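Local coordinates for AOC_like domain-containing protein (Frankia sp. Cc1.17, PDB 7DVI) that acts as an exo-selective intermolecular Diels-Alderase on non-natural substrates and is built as an allene oxide cyclase-like beta-barrel, at residues A[21-26]-A[126-131]; A[90-95]-A[145-150]; A[75-78]-A[82-85]; A[101-106]-A[112-117]. All blocks are in the same frame, centred on the assembly; numbering follows the deposited sequence. Where two conformers were deposited one is given.

Contact 1 of 4, residues A[21-26]-A[126-131]; sequences MSVVHE and RGLDGR. With EDO (1,2-ethanediol), chain V.
L128 pushes its two methyl branches against two different side chains of the 21-26 segment, so that one leucine carries the whole apolar contact. CD2 meets a methyl of V23, with V23 CG2 3.8 Å from L128 CD2. The second branch, L128 CD1, lies 4.2 Å from M21 SD. Both partners cross the leucine at about a right angle. M21 reaches it because CG stands anti to the backbone N (chi1 177°) and the chain stays extended through to the methyl, which brings the sulfur across to the leucine methyl. L128 is buried, whereas M21 lies at the exposed margin and also holds a 1,2-ethanediol molecule, probably from the crystallisation liquor. The diol oxygen O1 takes the amide hydrogen of M21 N at 3.1 Å and gives its own to M21 O, so it is held by both polar backbone atoms of one residue. V78 of the second subunit packs on M21 and on L128. Strand 143-150 runs between strands 22-37 and 129-135 in the barrel sheet: it pairs by backbone hydrogen bonds with V23 through L149 and with D129 through H150, and L149 also packs against L128.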
loop_
_atom_site.group_PDB
_atom_site.type_symbol
_atom_site.label_atom_id
_atom_site.label_comp_id
_atom_site.label_asym_id
_atom_site.label_seq_id
_atom_site.Cartn_x
_atom_site.Cartn_y
_atom_site.Cartn_z
ATOM N N MET A 21 -13.572 17.026 1.969
ATOM C CA MET A 21 -13.498 17.277 0.510
ATOM C C MET A 21 -13.359 15.908 -0.161
ATOM O O MET A 21 -12.478 15.116 0.297
ATOM C CB MET A 21 -12.321 18.175 0.125
ATOM C CG MET A 21 -12.183 18.377 -1.394
ATOM S SD MET A 21 -10.973 19.623 -1.837
ATOM C CE MET A 21 -11.316 19.752 -3.587
ATOM N N SER A 22 -14.186 15.610 -1.160
ATOM C CA SER A 22 -14.091 14.310 -1.848
ATOM C C SER A 22 -14.578 14.370 -3.287
ATOM O O SER A 22 -15.379 15.299 -3.656
ATOM C CB SER A 22 -14.755 13.252 -1.028
ATOM O OG SER A 22 -16.127 13.473 -0.922
ATOM N N VAL A 23 -13.998 13.483 -4.099
ATOM C CA VAL A 23 -14.436 13.158 -5.481
ATOM C C VAL A 23 -14.680 11.654 -5.546
ATOM O O VAL A 23 -13.730 10.870 -5.268
ATOM C CB VAL A 23 -13.415 13.623 -6.522
ATOM C CG1 VAL A 23 -13.930 13.413 -7.934
ATOM C CG2 VAL A 23 -13.014 15.090 -6.308
ATOM N N VAL A 24 -15.916 11.262 -5.868
ATOM C CA VAL A 24 -16.328 9.841 -5.917
ATOM C C VAL A 24 -16.951 9.606 -7.279
ATOM O O VAL A 24 -17.823 10.412 -7.664
ATOM C CB VAL A 24 -17.275 9.499 -4.760
ATOM C CG1 VAL A 24 -17.726 8.050 -4.836
ATOM C CG2 VAL A 24 -16.666 9.768 -3.396
ATOM N N HIS A 25 -16.476 8.590 -7.996
ATOM C CA HIS A 25 -17.114 8.045 -9.215
ATOM C C HIS A 25 -17.438 6.578 -8.946
ATOM O O HIS A 25 -16.475 5.783 -8.780
ATOM C CB HIS A 25 -16.249 8.177 -10.476
ATOM C CG HIS A 25 -15.901 9.576 -10.833
ATOM N ND1 HIS A 25 -16.825 10.443 -11.402
ATOM C CD2 HIS A 25 -14.744 10.261 -10.716
ATOM C CE1 HIS A 25 -16.249 11.602 -11.631
ATOM N NE2 HIS A 25 -14.958 11.514 -11.246
ATOM N N GLU A 26 -18.729 6.247 -8.889
ATOM C CA GLU A 26 -19.276 4.889 -8.612
ATOM C C GLU A 26 -20.111 4.386 -9.801
ATOM O O GLU A 26 -20.483 5.224 -10.680
ATOM C CB GLU A 26 -20.109 4.981 -7.350
ATOM C CG GLU A 26 -19.233 5.043 -6.132
ATOM C CD GLU A 26 -19.999 4.978 -4.834
ATOM O OE1 GLU A 26 -21.250 5.120 -4.865
ATOM O OE2 GLU A 26 -19.343 4.777 -3.809
ATOM N N ARG A 126 -6.053 16.783 -7.450
ATOM C CA ARG A 126 -4.793 17.350 -6.926
ATOM C C ARG A 126 -4.973 17.656 -5.444
ATOM O O ARG A 126 -6.011 18.217 -5.058
ATOM C CB ARG A 126 -4.347 18.547 -7.773
ATOM C CG ARG A 126 -2.903 18.944 -7.511
ATOM C CD ARG A 126 -2.568 20.264 -8.191
ATOM N NE ARG A 126 -2.422 20.086 -9.627
ATOM C CZ ARG A 126 -1.263 19.820 -10.232
ATOM N NH1 ARG A 126 -0.150 19.682 -9.524
ATOM N NH2 ARG A 126 -1.224 19.690 -11.547
ATOM N N GLY A 127 -4.067 17.136 -4.612
ATOM C CA GLY A 127 -4.120 17.264 -3.150
ATOM C C GLY A 127 -5.088 16.320 -2.489
ATOM O O GLY A 127 -5.300 16.438 -1.250
ATOM N N LEU A 128 -5.626 15.365 -3.246
ATOM C CA LEU A 128 -6.480 14.307 -2.685
ATOM C C LEU A 128 -5.783 12.921 -2.805
ATOM O O LEU A 128 -5.019 12.742 -3.745
ATOM C CB LEU A 128 -7.736 14.227 -3.535
ATOM C CG LEU A 128 -8.849 15.232 -3.264
ATOM C CD1 LEU A 128 -8.346 16.534 -2.746
ATOM C CD2 LEU A 128 -9.754 15.364 -4.457
ATOM N N ASP A 129 -6.274 11.950 -2.054
ATOM C CA ASP A 129 -5.852 10.527 -2.227
ATOM C C ASP A 129 -6.990 9.647 -1.706
ATOM O O ASP A 129 -7.968 10.176 -1.143
ATOM C CB ASP A 129 -4.496 10.310 -1.556
ATOM C CG ASP A 129 -4.502 10.322 -0.036
ATOM O OD1 ASP A 129 -5.579 10.257 0.579
ATOM O OD2 ASP A 129 -3.398 10.359 0.530
ATOM N N GLY A 130 -6.886 8.319 -1.906
ATOM C CA GLY A 130 -7.971 7.383 -1.580
ATOM C C GLY A 130 -7.714 6.029 -2.245
ATOM O O GLY A 130 -6.586 5.506 -2.114
ATOM N N ARG A 131 -8.664 5.534 -3.015
ATOM C CA ARG A 131 -8.643 4.151 -3.511
ATOM C C ARG A 131 -9.290 4.094 -4.867
ATOM O O ARG A 131 -10.197 4.913 -5.153
ATOM C CB ARG A 131 -9.394 3.242 -2.549
ATOM C CG ARG A 131 -8.575 2.907 -1.314
ATOM C CD ARG A 131 -9.332 1.954 -0.420
ATOM N NE ARG A 131 -9.669 0.680 -1.080
ATOM C CZ ARG A 131 -8.876 -0.388 -1.145
ATOM N NH1 ARG A 131 -7.653 -0.340 -0.657
ATOM N NH2 ARG A 131 -9.293 -1.496 -1.721
HETATM C C1 EDO V . -10.754 16.195 3.411
HETATM O O1 EDO V . -11.553 15.032 3.281
HETATM C C2 EDO V . -11.140 17.090 4.540
HETATM O O2 EDO V . -10.113 17.982 4.945
#

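Contact 2 of 4, residues A[90-95]-A[145-150]. With EDO (1,2-ethanediol), chain I; EDO (1,2-ethanediol), chain H.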
loop_
_atom_site.group_PDB
_atom_site.type_symbol
_atom_site.label_atom_id
_atom_site.label_comp_id
_atom_site.label_asym_id
_atom_site.label_seq_id
_atom_site.Cartn_x
_atom_site.Cartn_y
_atom_site.Cartn_z
ATOM N N LEU A 90 -4.726 6.635 -14.527
ATOM C CA LEU A 90 -6.093 6.949 -15.008
ATOM C C LEU A 90 -6.111 8.406 -15.486
ATOM O O LEU A 90 -5.648 9.302 -14.724
ATOM C CB LEU A 90 -7.070 6.688 -13.872
ATOM C CG LEU A 90 -7.039 5.251 -13.330
ATOM C CD1 LEU A 90 -6.249 5.173 -12.028
ATOM C CD2 LEU A 90 -8.443 4.708 -13.109
ATOM N N PHE A 91 -6.453 8.582 -16.759
ATOM C CA PHE A 91 -6.556 9.892 -17.450
ATOM C C PHE A 91 -8.051 10.149 -17.652
ATOM O O PHE A 91 -8.664 9.457 -18.476
ATOM C CB PHE A 91 -5.760 9.793 -18.744
ATOM C CG PHE A 91 -4.280 9.680 -18.509
ATOM C CD1 PHE A 91 -3.485 10.808 -18.388
ATOM C CD2 PHE A 91 -3.689 8.418 -18.375
ATOM C CE1 PHE A 91 -2.121 10.700 -18.169
ATOM C CE2 PHE A 91 -2.324 8.305 -18.190
ATOM C CZ PHE A 91 -1.542 9.441 -18.050
ATOM N N LEU A 92 -8.647 10.905 -16.755
ATOM C CA LEU A 92 -10.107 11.141 -16.729
ATOM C C LEU A 92 -10.458 12.575 -17.182
ATOM O O LEU A 92 -9.549 13.438 -17.287
ATOM C CB LEU A 92 -10.635 10.859 -15.326
ATOM C CG LEU A 92 -10.155 9.551 -14.696
ATOM C CD1 LEU A 92 -10.772 9.351 -13.358
ATOM C CD2 LEU A 92 -10.473 8.363 -15.583
ATOM N N ARG A 93 -11.747 12.786 -17.503
ATOM C CA ARG A 93 -12.276 14.080 -18.017
ATOM C C ARG A 93 -11.932 15.179 -16.984
ATOM O O ARG A 93 -11.537 16.254 -17.399
ATOM C CB ARG A 93 -13.757 13.921 -18.422
ATOM C CG ARG A 93 -14.759 13.632 -17.299
ATOM C CD ARG A 93 -16.180 13.287 -17.774
ATOM N NE ARG A 93 -17.114 13.006 -16.678
ATOM C CZ ARG A 93 -18.055 12.065 -16.695
ATOM N NH1 ARG A 93 -18.819 11.874 -15.635
ATOM N NH2 ARG A 93 -18.194 11.284 -17.741
ATOM N N ASP A 94 -11.979 14.869 -15.686
ATOM C CA ASP A 94 -11.812 15.846 -14.578
ATOM C C ASP A 94 -10.422 15.770 -13.896
ATOM O O ASP A 94 -10.189 16.518 -12.946
ATOM C CB ASP A 94 -12.969 15.671 -13.603
ATOM C CG ASP A 94 -13.066 14.279 -12.977
ATOM O OD1 ASP A 94 -12.246 13.379 -13.324
ATOM O OD2 ASP A 94 -13.950 14.100 -12.157
ATOM N N GLY A 95 -9.470 14.956 -14.374
ATOM C CA GLY A 95 -8.111 14.951 -13.801
ATOM C C GLY A 95 -7.393 13.609 -13.988
ATOM O O GLY A 95 -7.821 12.794 -14.832
ATOM N N ALA A 145 -16.212 -0.586 -11.628
ATOM C CA ALA A 145 -15.136 0.133 -10.906
ATOM C C ALA A 145 -15.724 1.272 -10.054
ATOM O O ALA A 145 -16.938 1.628 -10.171
ATOM C CB ALA A 145 -14.099 0.568 -11.899
ATOM N N ARG A 146 -14.943 1.697 -9.076
ATOM C CA ARG A 146 -15.226 2.906 -8.283
ATOM C C ARG A 146 -13.907 3.597 -7.948
ATOM O O ARG A 146 -12.813 2.931 -7.864
ATOM C CB ARG A 146 -16.125 2.618 -7.083
ATOM C CG ARG A 146 -15.507 1.853 -5.933
ATOM C CD ARG A 146 -16.581 1.653 -4.885
ATOM N NE ARG A 146 -17.002 2.903 -4.242
ATOM C CZ ARG A 146 -16.338 3.514 -3.268
ATOM N NH1 ARG A 146 -16.830 4.619 -2.745
ATOM N NH2 ARG A 146 -15.177 3.050 -2.834
ATOM N N ILE A 147 -14.013 4.907 -7.822
ATOM C CA ILE A 147 -12.885 5.820 -7.488
ATOM C C ILE A 147 -13.370 6.730 -6.376
ATOM O O ILE A 147 -14.474 7.293 -6.478
ATOM C CB ILE A 147 -12.448 6.569 -8.743
ATOM C CG1 ILE A 147 -11.987 5.596 -9.822
ATOM C CG2 ILE A 147 -11.385 7.598 -8.417
ATOM C CD1 ILE A 147 -11.891 6.206 -11.161
ATOM N N SER A 148 -12.603 6.801 -5.312
ATOM C CA SER A 148 -12.986 7.566 -4.119
ATOM C C SER A 148 -11.733 8.243 -3.550
ATOM O O SER A 148 -10.852 7.530 -3.063
ATOM C CB SER A 148 -13.698 6.640 -3.189
ATOM O OG SER A 148 -14.081 7.307 -2.023
ATOM N N LEU A 149 -11.598 9.567 -3.727
ATOM C CA LEU A 149 -10.447 10.352 -3.215
ATOM C C LEU A 149 -10.956 11.486 -2.314
ATOM O O LEU A 149 -12.071 12.015 -2.587
ATOM C CB LEU A 149 -9.638 10.856 -4.403
ATOM C CG LEU A 149 -8.591 9.890 -4.967
ATOM C CD1 LEU A 149 -9.211 8.842 -5.884
ATOM C CD2 LEU A 149 -7.537 10.637 -5.726
ATOM N N HIS A 150 -10.151 11.871 -1.321
ATOM C CA HIS A 150 -10.529 12.686 -0.141
ATOM C C HIS A 150 -9.326 13.542 0.197
ATOM O O HIS A 150 -8.179 13.138 -0.132
ATOM C CB HIS A 150 -10.993 11.823 1.063
ATOM C CG HIS A 150 -11.940 10.744 0.661
ATOM N ND1 HIS A 150 -13.338 10.894 0.729
ATOM C CD2 HIS A 150 -11.720 9.511 0.128
ATOM C CE1 HIS A 150 -13.926 9.808 0.253
ATOM N NE2 HIS A 150 -12.950 8.938 -0.129
HETATM C C1 EDO I . -6.834 13.355 -19.622
HETATM O O1 EDO I . -6.656 13.883 -18.328
HETATM C C2 EDO I . -5.691 13.566 -20.529
HETATM O O2 EDO I . -4.855 14.617 -20.112
HETATM C C1 EDO H . -17.436 15.148 -10.459
HETATM O O1 EDO H . -18.369 14.633 -11.378
HETATM C C2 EDO H . -16.336 15.915 -11.068
HETATM O O2 EDO H . -16.162 15.688 -12.437
#
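I147 meets L90 and L92 through a single methyl group. Its CD1 lies 4.0 Å from L92 CD1 and 4.2 Å from L90 CD2, and these two contacts make up the whole meeting. L92 and I147 reach toward each other tip to tip. The isoleucine puts CG1 anti to its carbonyl carbon (chi1 -60°), and a nearly extended chi2 of 165° then sends CD1 straight out from the strand. L92 likewise sets CD1 anti to its CA, which points that methyl at the isoleucine, whereas L90 takes an unusual chi2 of 101°, well away from a staggered value, and presents only CD2. On the other side of strand 145-150 from I147, S148 OG and H150 NE2 share a 2.7 Å hydrogen bond.

L92 also opens the type I turn that ends at G95. L92 N donates to G95 O at 2.8 Å, while the return bond from G95 N to L92 O is longer, at 3.3 Å. Within this turn the carboxylate of D94 has several partners: OD2 accepts from O2 of a 1,2-ethanediol at 2.7 Å and is bonded to H25 NE2 as well, and OD1 pairs with Y125 OH. A second diol donates to L92 O.

The nearest CA atoms, those of L90 and I147, are 10.2 Å apart, too far for backbone pairing. Strands 82-92 and 143-150 are separated by three others in either direction round the sheet, so this is contact between facing walls, side chain to side chain, as in the interior of a closed antiparallel beta-barrel.

Contact 3 of 4, residues A[75-78]-A[82-85]; sequences YKKV and VLTY. With EDO (1,2-ethanediol), chain D.
The phenol oxygen of Y75, whose ring lies over L83, is gripped from two quarters: O2 of a 1,2-ethanediol donates to Y75 OH at 2.6 Å, and D129 OD2 of the second subunit is hydrogen-bonded to it. Beneath the ring, L83 CB sits 3.5 Å from the centroid of Y75 and only 13° off the ring normal, a CH-pi contact over the centre of the face. The two side chains lie side by side and point the same way, and L83 CG also comes within 3.5 Å of Y75 OH. Tyrosine CG is placed between its own backbone N and carbonyl carbon (chi1 65°), which folds the ring over its cross-strand neighbour.

This is the turn end of the beta hairpin made by strands 63-76 and 82-92. Y75 and L83 form an antiparallel hydrogen-bonded pair. L83 N donates to Y75 O at 2.8 Å, and the return bond from Y75 N to L83 O is longer, at 3.3 Å.

K77, bent at chi2 and chi3, brushes L83 CD2 with its CG at 4.1 Å before its NZ reaches D129, H150 O and the terminal carboxylate of G151, all of the second subunit. On the opposite face of the hairpin, K76 and V82 are a non-hydrogen-bonded pair whose CG and CG2 lie 4.3 Å apart. K76 NZ bonds to P44 O.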
loop_
_atom_site.group_PDB
_atom_site.type_symbol
_atom_site.label_atom_id
_atom_site.label_comp_id
_atom_site.label_asym_id
_atom_site.label_seq_id
_atom_site.Cartn_x
_atom_site.Cartn_y
_atom_site.Cartn_z
ATOM N N TYR A 75 3.734 -13.221 -5.078
ATOM C CA TYR A 75 3.979 -14.266 -4.051
ATOM C C TYR A 75 2.683 -14.967 -3.673
ATOM O O TYR A 75 1.595 -14.421 -3.953
ATOM C CB TYR A 75 4.645 -13.684 -2.800
ATOM C CG TYR A 75 3.842 -12.681 -1.993
ATOM C CD1 TYR A 75 3.960 -11.310 -2.196
ATOM C CD2 TYR A 75 3.079 -13.091 -0.918
ATOM C CE1 TYR A 75 3.289 -10.392 -1.401
ATOM C CE2 TYR A 75 2.399 -12.200 -0.114
ATOM C CZ TYR A 75 2.498 -10.836 -0.361
ATOM O OH TYR A 75 1.794 -10.024 0.475
ATOM N N LYS A 76 2.827 -16.158 -3.053
ATOM C CA LYS A 76 1.687 -16.979 -2.578
ATOM C C LYS A 76 1.799 -17.137 -1.062
ATOM O O LYS A 76 2.904 -17.193 -0.502
ATOM C CB LYS A 76 1.614 -18.311 -3.333
ATOM C CG LYS A 76 1.475 -18.172 -4.839
ATOM C CD LYS A 76 1.320 -19.492 -5.579
ATOM C CE LYS A 76 1.885 -19.471 -6.988
ATOM N NZ LYS A 76 1.561 -20.712 -7.738
ATOM N N LYS A 77 0.664 -17.120 -0.413
ATOM C CA LYS A 77 0.616 -17.330 1.037
ATOM C C LYS A 77 0.253 -18.794 1.342
ATOM O O LYS A 77 -0.427 -19.437 0.514
ATOM C CB LYS A 77 -0.414 -16.374 1.613
ATOM C CG LYS A 77 0.071 -14.924 1.571
ATOM C CD LYS A 77 -0.273 -14.151 2.790
ATOM C CE LYS A 77 -1.743 -13.867 2.823
ATOM N NZ LYS A 77 -2.109 -13.325 4.145
ATOM N N VAL A 78 0.557 -19.204 2.562
ATOM C CA VAL A 78 0.307 -20.588 3.078
ATOM C C VAL A 78 -1.175 -20.918 2.917
ATOM O O VAL A 78 -1.483 -21.963 2.381
ATOM C CB VAL A 78 0.769 -20.745 4.537
ATOM C CG1 VAL A 78 2.233 -20.435 4.670
ATOM C CG2 VAL A 78 -0.005 -19.867 5.481
ATOM N N VAL A 82 -2.991 -15.455 -3.632
ATOM C CA VAL A 82 -2.044 -15.178 -4.740
ATOM C C VAL A 82 -1.904 -13.640 -4.880
ATOM O O VAL A 82 -2.731 -12.966 -5.491
ATOM C CB VAL A 82 -2.472 -15.894 -6.028
ATOM C CG1 VAL A 82 -1.505 -15.592 -7.166
ATOM C CG2 VAL A 82 -2.627 -17.419 -5.824
ATOM N N LEU A 83 -0.859 -13.111 -4.278
ATOM C CA LEU A 83 -0.698 -11.660 -4.099
ATOM C C LEU A 83 -0.052 -11.111 -5.371
ATOM O O LEU A 83 1.016 -11.590 -5.838
ATOM C CB LEU A 83 0.080 -11.370 -2.814
ATOM C CG LEU A 83 -0.768 -11.150 -1.563
ATOM C CD1 LEU A 83 -1.664 -9.927 -1.653
ATOM C CD2 LEU A 83 -1.608 -12.383 -1.239
ATOM N N THR A 84 -0.780 -10.165 -5.930
ATOM C CA THR A 84 -0.611 -9.607 -7.278
ATOM C C THR A 84 -0.466 -8.079 -7.128
ATOM O O THR A 84 -1.338 -7.458 -6.475
ATOM C CB THR A 84 -1.814 -10.039 -8.135
ATOM O OG1 THR A 84 -1.918 -11.466 -8.092
ATOM C CG2 THR A 84 -1.673 -9.646 -9.581
ATOM N N TYR A 85 0.559 -7.512 -7.755
ATOM C CA TYR A 85 0.863 -6.063 -7.645
ATOM C C TYR A 85 0.464 -5.370 -8.925
ATOM O O TYR A 85 1.041 -5.688 -9.979
ATOM C CB TYR A 85 2.320 -5.812 -7.288
ATOM C CG TYR A 85 2.520 -4.428 -6.708
ATOM C CD1 TYR A 85 2.278 -4.206 -5.368
ATOM C CD2 TYR A 85 2.825 -3.340 -7.520
ATOM C CE1 TYR A 85 2.426 -2.949 -4.815
ATOM C CE2 TYR A 85 2.994 -2.071 -6.976
ATOM C CZ TYR A 85 2.778 -1.882 -5.623
ATOM O OH TYR A 85 2.885 -0.641 -5.063
HETATM C C1 EDO D . 0.217 -7.324 1.132
HETATM O O1 EDO D . -0.724 -6.529 1.770
HETATM C C2 EDO D . 1.553 -6.983 1.627
HETATM O O2 EDO D . 2.617 -7.581 0.891
#

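Contact 4 of 4, residues A[101-106]-A[112-117]. With EDO (1,2-ethanediol), chain E.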
loop_
_atom_site.group_PDB
_atom_site.type_symbol
_atom_site.label_atom_id
_atom_site.label_comp_id
_atom_site.label_asym_id
_atom_site.label_seq_id
_atom_site.Cartn_x
_atom_site.Cartn_y
_atom_site.Cartn_z
ATOM N N GLY A 101 -0.979 -1.048 -5.976
ATOM C CA GLY A 101 -0.973 -1.829 -4.731
ATOM C C GLY A 101 -1.426 -3.246 -4.996
ATOM O O GLY A 101 -1.291 -3.711 -6.135
ATOM N N TRP A 102 -1.900 -3.874 -3.943
ATOM C CA TRP A 102 -2.047 -5.347 -3.836
ATOM C C TRP A 102 -3.489 -5.757 -4.030
ATOM O O TRP A 102 -4.406 -5.123 -3.432
ATOM C CB TRP A 102 -1.582 -5.810 -2.464
ATOM C CG TRP A 102 -0.123 -5.657 -2.239
ATOM C CD1 TRP A 102 0.520 -4.792 -1.406
ATOM C CD2 TRP A 102 0.897 -6.443 -2.870
ATOM N NE1 TRP A 102 1.878 -4.963 -1.521
ATOM C CE2 TRP A 102 2.134 -6.012 -2.358
ATOM C CE3 TRP A 102 0.882 -7.463 -3.818
ATOM C CZ2 TRP A 102 3.348 -6.548 -2.774
ATOM C CZ3 TRP A 102 2.087 -8.008 -4.210
ATOM C CH2 TRP A 102 3.297 -7.549 -3.703
ATOM N N ALA A 103 -3.641 -6.882 -4.729
ATOM C CA ALA A 103 -4.899 -7.634 -4.814
ATOM C C ALA A 103 -4.581 -9.152 -4.719
ATOM O O ALA A 103 -3.526 -9.627 -5.219
ATOM C CB ALA A 103 -5.591 -7.285 -6.106
ATOM N N ASP A 104 -5.470 -9.863 -4.071
ATOM C CA ASP A 104 -5.500 -11.352 -4.107
ATOM C C ASP A 104 -6.088 -11.772 -5.453
ATOM O O ASP A 104 -7.275 -11.473 -5.721
ATOM C CB ASP A 104 -6.280 -11.898 -2.915
ATOM C CG ASP A 104 -6.292 -13.435 -2.830
ATOM O OD1 ASP A 104 -5.810 -14.123 -3.786
ATOM O OD2 ASP A 104 -6.757 -13.919 -1.809
ATOM N N PHE A 105 -5.304 -12.414 -6.302
ATOM C CA PHE A 105 -5.801 -12.891 -7.623
ATOM C C PHE A 105 -7.021 -13.827 -7.475
ATOM O O PHE A 105 -7.885 -13.836 -8.388
ATOM C CB PHE A 105 -4.653 -13.462 -8.436
ATOM C CG PHE A 105 -4.899 -13.494 -9.913
ATOM C CD1 PHE A 105 -4.962 -12.322 -10.646
ATOM C CD2 PHE A 105 -5.043 -14.700 -10.578
ATOM C CE1 PHE A 105 -5.151 -12.347 -12.019
ATOM C CE2 PHE A 105 -5.231 -14.728 -11.947
ATOM C CZ PHE A 105 -5.308 -13.553 -12.665
ATOM N N ASN A 106 -7.180 -14.473 -6.327
ATOM C CA ASN A 106 -8.339 -15.359 -6.039
ATOM C C ASN A 106 -9.581 -14.494 -5.899
ATOM O O ASN A 106 -10.596 -14.849 -6.527
ATOM C CB ASN A 106 -8.076 -16.254 -4.828
ATOM C CG ASN A 106 -7.001 -17.280 -5.132
ATOM O OD1 ASN A 106 -6.857 -17.695 -6.272
ATOM N ND2 ASN A 106 -6.222 -17.656 -4.137
ATOM N N VAL A 112 -14.871 -10.839 -6.189
ATOM C CA VAL A 112 -14.761 -10.026 -4.945
ATOM C C VAL A 112 -14.206 -8.658 -5.346
ATOM O O VAL A 112 -13.324 -8.608 -6.237
ATOM C CB VAL A 112 -13.865 -10.702 -3.895
ATOM C CG1 VAL A 112 -13.687 -9.851 -2.646
ATOM C CG2 VAL A 112 -14.398 -12.087 -3.541
ATOM N N TRP A 113 -14.707 -7.621 -4.691
ATOM C CA TRP A 113 -14.129 -6.259 -4.748
ATOM C C TRP A 113 -12.644 -6.313 -4.389
ATOM O O TRP A 113 -12.280 -6.796 -3.289
ATOM C CB TRP A 113 -14.876 -5.313 -3.816
ATOM C CG TRP A 113 -16.134 -4.744 -4.405
ATOM C CD1 TRP A 113 -17.409 -5.053 -4.036
ATOM C CD2 TRP A 113 -16.250 -3.695 -5.389
ATOM N NE1 TRP A 113 -18.306 -4.308 -4.753
ATOM C CE2 TRP A 113 -17.632 -3.462 -5.586
ATOM C CE3 TRP A 113 -15.337 -2.961 -6.151
ATOM C CZ2 TRP A 113 -18.119 -2.518 -6.490
ATOM C CZ3 TRP A 113 -15.811 -2.012 -7.037
ATOM C CH2 TRP A 113 -17.185 -1.815 -7.221
ATOM N N VAL A 114 -11.805 -5.799 -5.282
ATOM C CA VAL A 114 -10.381 -5.557 -4.947
ATOM C C VAL A 114 -10.102 -4.065 -5.106
ATOM O O VAL A 114 -10.921 -3.345 -5.701
ATOM C CB VAL A 114 -9.467 -6.418 -5.834
ATOM C CG1 VAL A 114 -9.758 -7.915 -5.656
ATOM C CG2 VAL A 114 -9.534 -6.025 -7.304
ATOM N N GLY A 115 -8.956 -3.630 -4.620
ATOM C CA GLY A 115 -8.382 -2.328 -5.012
ATOM C C GLY A 115 -7.215 -1.946 -4.133
ATOM O O GLY A 115 -6.737 -2.792 -3.317
ATOM N N TYR A 116 -6.763 -0.699 -4.280
ATOM C CA TYR A 116 -5.487 -0.254 -3.681
ATOM C C TYR A 116 -5.419 1.277 -3.715
ATOM O O TYR A 116 -6.250 1.948 -4.353
ATOM C CB TYR A 116 -4.327 -0.867 -4.470
ATOM C CG TYR A 116 -4.629 -1.049 -5.937
ATOM C CD1 TYR A 116 -4.623 0.002 -6.833
ATOM C CD2 TYR A 116 -4.951 -2.305 -6.432
ATOM C CE1 TYR A 116 -4.951 -0.191 -8.168
ATOM C CE2 TYR A 116 -5.296 -2.502 -7.748
ATOM C CZ TYR A 116 -5.320 -1.444 -8.632
ATOM O OH TYR A 116 -5.639 -1.681 -9.960
ATOM N N PRO A 117 -4.442 1.843 -2.992
ATOM C CA PRO A 117 -4.319 3.294 -2.876
ATOM C C PRO A 117 -4.154 4.005 -4.224
ATOM O O PRO A 117 -3.558 3.502 -5.155
ATOM C CB PRO A 117 -3.092 3.495 -1.969
ATOM C CG PRO A 117 -3.035 2.195 -1.169
ATOM C CD PRO A 117 -3.472 1.126 -2.138
HETATM C C1 EDO E . 4.894 -5.441 1.452
HETATM O O1 EDO E . 4.741 -6.269 0.327
HETATM C C2 EDO E . 4.986 -4.045 1.070
HETATM O O2 EDO E . 3.939 -3.649 0.194
HETATM O O HOH W 1 -7.228 -5.537 -3.143
#
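Two carbonyl oxygens confront each other across this strand pair: W102 O and G115 O lie 3.3 Å apart, both acceptors, where a regular sheet would place a donor against an acceptor. The strands 95-104 and 114-121 are consecutive members of the antiparallel barrel, joined through helix 105-109, and the axes of segments 101-104 and 114-117 run at 166° with a closest approach of 5.8 Å. A water stands in for the missing direct link. It donates to W102 O at 2.9 Å and accepts from G115 N at 3.0 Å, bridging the two backbones.

Side chains and a glycine supply the rest. Y116 CB rests 3.5 Å from G101 CA, and this closeness is possible because G101 has no side chain on that flank. Y116 CG lies between its backbone N and carbonyl carbon at a chi1 of 32°, well short of a staggered value. W102 O lies at the edge of the Y116 ring, and the phenol oxygen is hydrogen-bonded to E88 OE2. Further along, the CB atoms of A103 and V114 meet at 4.0 Å, an apolar contact between buried residues.

D104 closes the first strand as the N-cap of the helix. Its OD1 accepts from N106 N, met from above the carboxylate plane, and also from V82 N. The CB of W102 points away from the partner strand, and the indole NE1 donates in the ring plane to O2 of a 1,2-ethanediol at 3.0 Å, with an N-H...O angle of 166°.

Contacts 1 and 2 form one cluster, their centres 7 Å apart, joined by the salt bridge of E26 OE2 to R146 NH1 at 2.7 Å. Contacts 3 and 4 form another, 11 Å centre to centre, in which strand 82-92 pairs with strand 95-104. Contact 2 lies on the other side of the chain's centre from contacts 3 and 4. R131 NH2, 3.3 Å from G115 O, probably ties contact 1 to contact 4. Although the centres of contacts 1 and 3 are about 28 Å apart within a chain, D129 of one subunit meets Y75 and K77 of the other at the dimer interface. 1,2-ethanediol near L83 and W102 and dimethyl sulfoxide near Y116, probably from the crystallisation liquor, may mark pockets.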